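Local coordinates for protein meso-diaminopimelate dehydrogenase (Clostridium tetani, PDB 3WGY) that is an engineered variant of an enzyme that catalyses NADP-dependent oxidative deamination of meso-2,6-diaminopimelate, here with 4-methyl-2-oxovalerate bound, at residues Asn168-Ile173 / Leu242-Leu247; Glu198-Val203 / Thr231-Thr236. The protein carries 6 engineered substitutions. All blocks are in the same frame, centred on the assembly; numbering follows the deposited sequence.

Interaction 1: Asn168-Ile173 / Leu242-Leu247; sequences NGIQYI and LNHAGL. Engineered in segment 168-173: Ile173 (natural residue Thr).
Tyr172 and Ile170, two residues apart on one face of strand 166-175, reach across to His244, the residue that breaks out of helical geometry at the end of helix 237-243. This is plain packing of the loop after that helix on one face of a mixed sheet in the C-terminal domain. The tight part is a hydroxyl-imidazole pair: Tyr172 OH and His244 ND1 lie 2.7 Å apart in a hydrogen bond whose donor may be either atom. The two rings meet rim to rim without stacking, with centroids 5.6 Å apart and planes at 43°. His244 ND1 sits at the edge of the phenol, near its plane, and is also 3.3 Å from Tyr172 CE2. With CG anti to the carbonyl carbon (chi1 -64°), the imidazole is carried from the helix exit toward the strand. Ile170 packs beside this pair with both branches: CG2 comes obliquely to the imidazole, 3.9 Å from His244 ND1, while CD1, at the end of an extended chain, lies 3.5 Å from the carbonyl O of His244. Outside the two segments, Lys150 makes a cation-pi contact with the same tyrosine, and the ring of Tyr202 meets that of His244. The looser side is at 245-246, where exposed Ala245 turns its methyl away from the strand, and Gly246, at positive phi, offers only backbone, its CA 4.2 Å from Ile170 CD1. Here a water takes the place of direct contact, so that the phenol oxygen has two polar partners, the imidazole and the water. That water lies in the plane of the phenol at its edge, 2.6 Å from Tyr172 OH, and accepts the N-H of Gly246, its oxygen 2.8 Å from Gly246 N.

Interaction 2: Glu198-Val203 / Thr231-Thr236; sequences EMVCYV and TVHFIT. Engineered in segment 198-203: Met199 (natural residue Arg).
His233 and Tyr202 pair on neighbouring parallel strands, 230-234 and 197-205, which with helix 211-219 form a beta-alpha-beta unit. Five backbone hydrogen bonds join the strands, from Thr231 N to Met199 O through to Ile235 N to Val203 O. In the His233 side chain, CB starts 3.7 Å from Cys201 O and close to Tyr202 CD2. A chi1 of -63° sets CG beside the backbone N, and it runs along the tyrosine near Tyr202 CE2. CD2 then lies over one face of the phenol, 3.7 Å from Tyr202 CE2, and touches Val200 CG1, which meets the imidazole at its edge. NE2, at the tip, is 3.8 Å from the same Val200 CG1. The two rings are oblique, their planes at 33°. Ile235 CD1 adds an apolar contact to Tyr202 CB. On the face of Cys201 and Val203, toward helix 211-219, Phe234 lies beside Val203, with CD1 4.1 Å from Val203 CB; Val232 CG1, from the same strand as Phe234, sits above one face of the Phe234 ring, toward its rim. Near the start of the pairing, a water hydrogen-bonds the hydroxyl of Thr231, its oxygen 2.7 Å from Thr231 OG1.

In the fold
The two contacts lie with centres about 9 Å apart in the C-terminal domain and share its four-stranded mixed sheet. Strand 166-175 of interaction 1 runs antiparallel to strand 197-205 of interaction 2, joined by probable backbone hydrogen bonds from Tyr172 N to Val200 O and from Tyr202 N to Ile170 O; strand 230-234 forms the edge beyond. Both strands of interaction 2 come in sequence between the two segments of interaction 1. Two residues after strand 230-234, helix 237-243 begins, and its exit folds back over the sheet. The bound 2-oxo acid is about 10 Å from the Ile170 side chain and 8 Å from that of the engineered Met199, placing this sheet beside its pocket, probably the substrate site.

Interaction 1: Asn168-Ile173 / Leu242-Leu247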
loop_
_atom_site.group_PDB
_atom_site.type_symbol
_atom_site.label_atom_id
_atom_site.label_comp_id
_atom_site.label_asym_id
_atom_site.label_seq_id
_atom_site.Cartn_x
_atom_site.Cartn_y
_atom_site.Cartn_z
ATOM N N ASN B 168 36.004 15.715 8.230
ATOM C CA ASN B 168 35.101 14.719 7.705
ATOM C C ASN B 168 33.716 15.006 8.280
ATOM O O ASN B 168 33.578 15.811 9.198
ATOM C CB ASN B 168 35.599 13.325 8.113
ATOM C CG ASN B 168 34.959 12.224 7.304
ATOM O OD1 ASN B 168 34.241 12.491 6.345
ATOM N ND2 ASN B 168 35.220 10.977 7.679
ATOM N N GLY B 169 32.689 14.368 7.727
ATOM C CA GLY B 169 31.347 14.603 8.221
ATOM C C GLY B 169 30.262 13.866 7.460
ATOM O O GLY B 169 30.516 13.206 6.457
ATOM N N ILE B 170 29.039 13.989 7.952
ATOM C CA ILE B 170 27.891 13.342 7.336
ATOM C C ILE B 170 26.647 14.207 7.543
ATOM O O ILE B 170 26.527 14.906 8.551
ATOM C CB ILE B 170 27.656 11.940 7.965
ATOM C CG1 ILE B 170 26.571 11.180 7.191
ATOM C CG2 ILE B 170 27.231 12.095 9.424
ATOM C CD1 ILE B 170 26.481 9.696 7.550
ATOM N N GLN B 171 25.733 14.163 6.582
ATOM C CA GLN B 171 24.489 14.926 6.652
ATOM C C GLN B 171 23.294 13.976 6.644
ATOM O O GLN B 171 23.379 12.872 6.107
ATOM C CB GLN B 171 24.373 15.887 5.450
ATOM C CG GLN B 171 23.012 16.603 5.330
ATOM C CD GLN B 171 21.988 15.864 4.465
ATOM O OE1 GLN B 171 22.037 14.642 4.315
ATOM N NE2 GLN B 171 21.040 16.614 3.904
ATOM N N TYR B 172 22.195 14.414 7.251
ATOM C CA TYR B 172 20.951 13.656 7.296
ATOM C C TYR B 172 19.795 14.605 7.009
ATOM O O TYR B 172 19.779 15.734 7.502
ATOM C CB TYR B 172 20.689 13.069 8.686
ATOM C CG TYR B 172 21.642 11.996 9.138
ATOM C CD1 TYR B 172 21.545 10.689 8.649
ATOM C CD2 TYR B 172 22.638 12.282 10.069
ATOM C CE1 TYR B 172 22.419 9.697 9.084
ATOM C CE2 TYR B 172 23.513 11.304 10.507
ATOM C CZ TYR B 172 23.397 10.015 10.013
ATOM O OH TYR B 172 24.254 9.049 10.464
ATOM N N ILE B 173 18.838 14.152 6.208
ATOM C CA ILE B 173 17.644 14.941 5.940
ATOM C C ILE B 173 16.652 14.240 6.850
ATOM O O ILE B 173 16.610 13.008 6.890
ATOM C CB ILE B 173 17.158 14.838 4.471
ATOM C CG1 ILE B 173 18.186 15.472 3.527
ATOM C CG2 ILE B 173 15.824 15.561 4.323
ATOM C CD1 ILE B 173 17.770 15.504 2.051
ATOM N N LEU B 242 31.812 4.983 14.232
ATOM C CA LEU B 242 30.950 4.170 15.087
ATOM C C LEU B 242 29.444 4.377 14.974
ATOM O O LEU B 242 28.683 3.417 14.950
ATOM C CB LEU B 242 31.326 4.367 16.558
ATOM C CG LEU B 242 32.540 3.647 17.132
ATOM C CD1 LEU B 242 32.758 4.113 18.567
ATOM C CD2 LEU B 242 32.312 2.140 17.087
ATOM N N ASN B 243 29.008 5.627 14.906
ATOM C CA ASN B 243 27.578 5.884 14.894
ATOM C C ASN B 243 26.960 6.475 13.630
ATOM O O ASN B 243 25.779 6.820 13.622
ATOM C CB ASN B 243 27.249 6.776 16.095
ATOM C CG ASN B 243 27.772 6.202 17.406
ATOM O OD1 ASN B 243 27.573 5.022 17.704
ATOM N ND2 ASN B 243 28.441 7.038 18.198
ATOM N N HIS B 244 27.727 6.579 12.558
ATOM C CA HIS B 244 27.183 7.181 11.351
ATOM C C HIS B 244 27.509 6.417 10.094
ATOM O O HIS B 244 28.049 6.974 9.138
ATOM C CB HIS B 244 27.673 8.631 11.241
ATOM C CG HIS B 244 27.184 9.512 12.352
ATOM N ND1 HIS B 244 25.902 10.022 12.384
ATOM C CD2 HIS B 244 27.783 9.917 13.499
ATOM C CE1 HIS B 244 25.730 10.701 13.504
ATOM N NE2 HIS B 244 26.856 10.650 14.199
ATOM N N ALA B 245 27.167 5.136 10.107
ATOM C CA ALA B 245 27.396 4.264 8.968
ATOM C C ALA B 245 26.581 4.795 7.799
ATOM O O ALA B 245 26.969 4.641 6.642
ATOM C CB ALA B 245 26.976 2.834 9.309
ATOM N N GLY B 246 25.447 5.418 8.117
ATOM C CA GLY B 246 24.583 6.000 7.101
ATOM C C GLY B 246 23.888 5.030 6.156
ATOM O O GLY B 246 23.593 5.385 5.016
ATOM N N LEU B 247 23.602 3.820 6.629
ATOM C CA LEU B 247 22.954 2.809 5.796
ATOM C C LEU B 247 21.446 2.717 6.018
ATOM O O LEU B 247 20.767 1.924 5.360
ATOM C CB LEU B 247 23.581 1.436 6.062
ATOM C CG LEU B 247 25.113 1.376 5.985
ATOM C CD1 LEU B 247 25.587 -0.015 6.367
ATOM C CD2 LEU B 247 25.586 1.747 4.580
HETATM O O HOH W 1 23.854 6.564 10.048
#

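Interaction 2: Glu198-Val203 / Thr231-Thr236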
loop_
_atom_site.group_PDB
_atom_site.type_symbol
_atom_site.label_atom_id
_atom_site.label_comp_id
_atom_site.label_asym_id
_atom_site.label_seq_id
_atom_site.Cartn_x
_atom_site.Cartn_y
_atom_site.Cartn_z
ATOM N N GLU B 198 14.202 18.959 7.983
ATOM C CA GLU B 198 15.307 19.709 8.570
ATOM C C GLU B 198 16.563 18.919 8.215
ATOM O O GLU B 198 16.480 17.778 7.750
ATOM C CB GLU B 198 15.170 19.802 10.093
ATOM C CG GLU B 198 15.575 18.542 10.831
ATOM C CD GLU B 198 15.554 18.704 12.346
ATOM O OE1 GLU B 198 16.246 19.603 12.867
ATOM O OE2 GLU B 198 14.850 17.926 13.021
ATOM N N MET B 199 17.727 19.518 8.413
ATOM C CA MET B 199 18.969 18.829 8.111
ATOM C C MET B 199 19.912 18.866 9.300
ATOM O O MET B 199 20.095 19.907 9.931
ATOM C CB MET B 199 19.623 19.446 6.875
ATOM C CG MET B 199 19.110 18.837 5.572
ATOM S SD MET B 199 19.659 19.743 4.125
ATOM C CE MET B 199 18.270 19.490 3.013
ATOM N N VAL B 200 20.490 17.712 9.608
ATOM C CA VAL B 200 21.406 17.583 10.729
ATOM C C VAL B 200 22.751 17.084 10.228
ATOM O O VAL B 200 22.837 16.108 9.470
ATOM C CB VAL B 200 20.856 16.596 11.787
ATOM C CG1 VAL B 200 21.765 16.580 13.027
ATOM C CG2 VAL B 200 19.441 16.995 12.177
ATOM N N CYS B 201 23.806 17.769 10.646
ATOM C CA CYS B 201 25.146 17.389 10.240
ATOM C C CYS B 201 25.973 17.017 11.454
ATOM O O CYS B 201 25.783 17.552 12.547
ATOM C CB CYS B 201 25.834 18.540 9.504
ATOM S SG CYS B 201 25.032 19.081 7.979
ATOM N N TYR B 202 26.880 16.070 11.258
ATOM C CA TYR B 202 27.783 15.646 12.310
ATOM C C TYR B 202 29.144 15.835 11.672
ATOM O O TYR B 202 29.500 15.139 10.720
ATOM C CB TYR B 202 27.535 14.187 12.688
ATOM C CG TYR B 202 26.189 13.976 13.347
ATOM C CD1 TYR B 202 25.020 13.876 12.587
ATOM C CD2 TYR B 202 26.081 13.915 14.741
ATOM C CE1 TYR B 202 23.777 13.719 13.198
ATOM C CE2 TYR B 202 24.852 13.765 15.361
ATOM C CZ TYR B 202 23.703 13.666 14.588
ATOM O OH TYR B 202 22.488 13.523 15.213
ATOM N N VAL B 203 29.897 16.791 12.199
ATOM C CA VAL B 203 31.190 17.128 11.637
ATOM C C VAL B 203 32.421 16.855 12.485
ATOM O O VAL B 203 32.417 17.038 13.694
ATOM C CB VAL B 203 31.207 18.629 11.240
ATOM C CG1 VAL B 203 32.602 19.054 10.795
ATOM C CG2 VAL B 203 30.176 18.885 10.150
ATOM N N THR B 231 21.156 21.853 11.669
ATOM C CA THR B 231 21.841 21.734 12.951
ATOM C C THR B 231 23.199 21.104 12.688
ATOM O O THR B 231 23.320 20.199 11.858
ATOM C CB THR B 231 21.074 20.827 13.927
ATOM O OG1 THR B 231 19.770 21.368 14.160
ATOM C CG2 THR B 231 21.817 20.719 15.259
ATOM N N VAL B 232 24.222 21.586 13.383
ATOM C CA VAL B 232 25.559 21.045 13.204
ATOM C C VAL B 232 26.115 20.573 14.536
ATOM O O VAL B 232 26.229 21.354 15.484
ATOM C CB VAL B 232 26.511 22.098 12.601
ATOM C CG1 VAL B 232 27.907 21.512 12.430
ATOM C CG2 VAL B 232 25.966 22.580 11.261
ATOM N N HIS B 233 26.438 19.286 14.611
ATOM C CA HIS B 233 26.998 18.708 15.821
ATOM C C HIS B 233 28.461 18.385 15.549
ATOM O O HIS B 233 28.804 17.881 14.475
ATOM C CB HIS B 233 26.264 17.419 16.201
ATOM C CG HIS B 233 24.817 17.617 16.527
ATOM N ND1 HIS B 233 24.394 18.283 17.661
ATOM C CD2 HIS B 233 23.695 17.230 15.873
ATOM C CE1 HIS B 233 23.073 18.294 17.690
ATOM N NE2 HIS B 233 22.626 17.665 16.618
ATOM N N PHE B 234 29.323 18.672 16.517
ATOM C CA PHE B 234 30.740 18.388 16.350
ATOM C C PHE B 234 31.124 17.120 17.103
ATOM O O PHE B 234 30.848 16.976 18.294
ATOM C CB PHE B 234 31.563 19.595 16.806
ATOM C CG PHE B 234 31.412 20.787 15.904
ATOM C CD1 PHE B 234 31.927 20.760 14.608
ATOM C CD2 PHE B 234 30.713 21.913 16.320
ATOM C CE1 PHE B 234 31.748 21.837 13.744
ATOM C CE2 PHE B 234 30.527 22.999 15.460
ATOM C CZ PHE B 234 31.046 22.960 14.170
ATOM N N ILE B 235 31.738 16.185 16.389
ATOM C CA ILE B 235 32.140 14.926 16.986
ATOM C C ILE B 235 33.543 14.534 16.522
ATOM O O ILE B 235 34.142 15.207 15.689
ATOM C CB ILE B 235 31.153 13.796 16.592
ATOM C CG1 ILE B 235 31.176 13.588 15.078
ATOM C CG2 ILE B 235 29.739 14.147 17.037
ATOM C CD1 ILE B 235 30.375 12.388 14.627
ATOM N N THR B 236 34.059 13.434 17.061
ATOM C CA THR B 236 35.380 12.943 16.690
ATOM C C THR B 236 35.258 11.961 15.529
ATOM O O THR B 236 34.158 11.541 15.166
ATOM C CB THR B 236 36.042 12.184 17.841
ATOM O OG1 THR B 236 35.386 10.919 18.006
ATOM C CG2 THR B 236 35.942 12.982 19.139
HETATM O O HOH W 2 18.052 21.004 12.054
#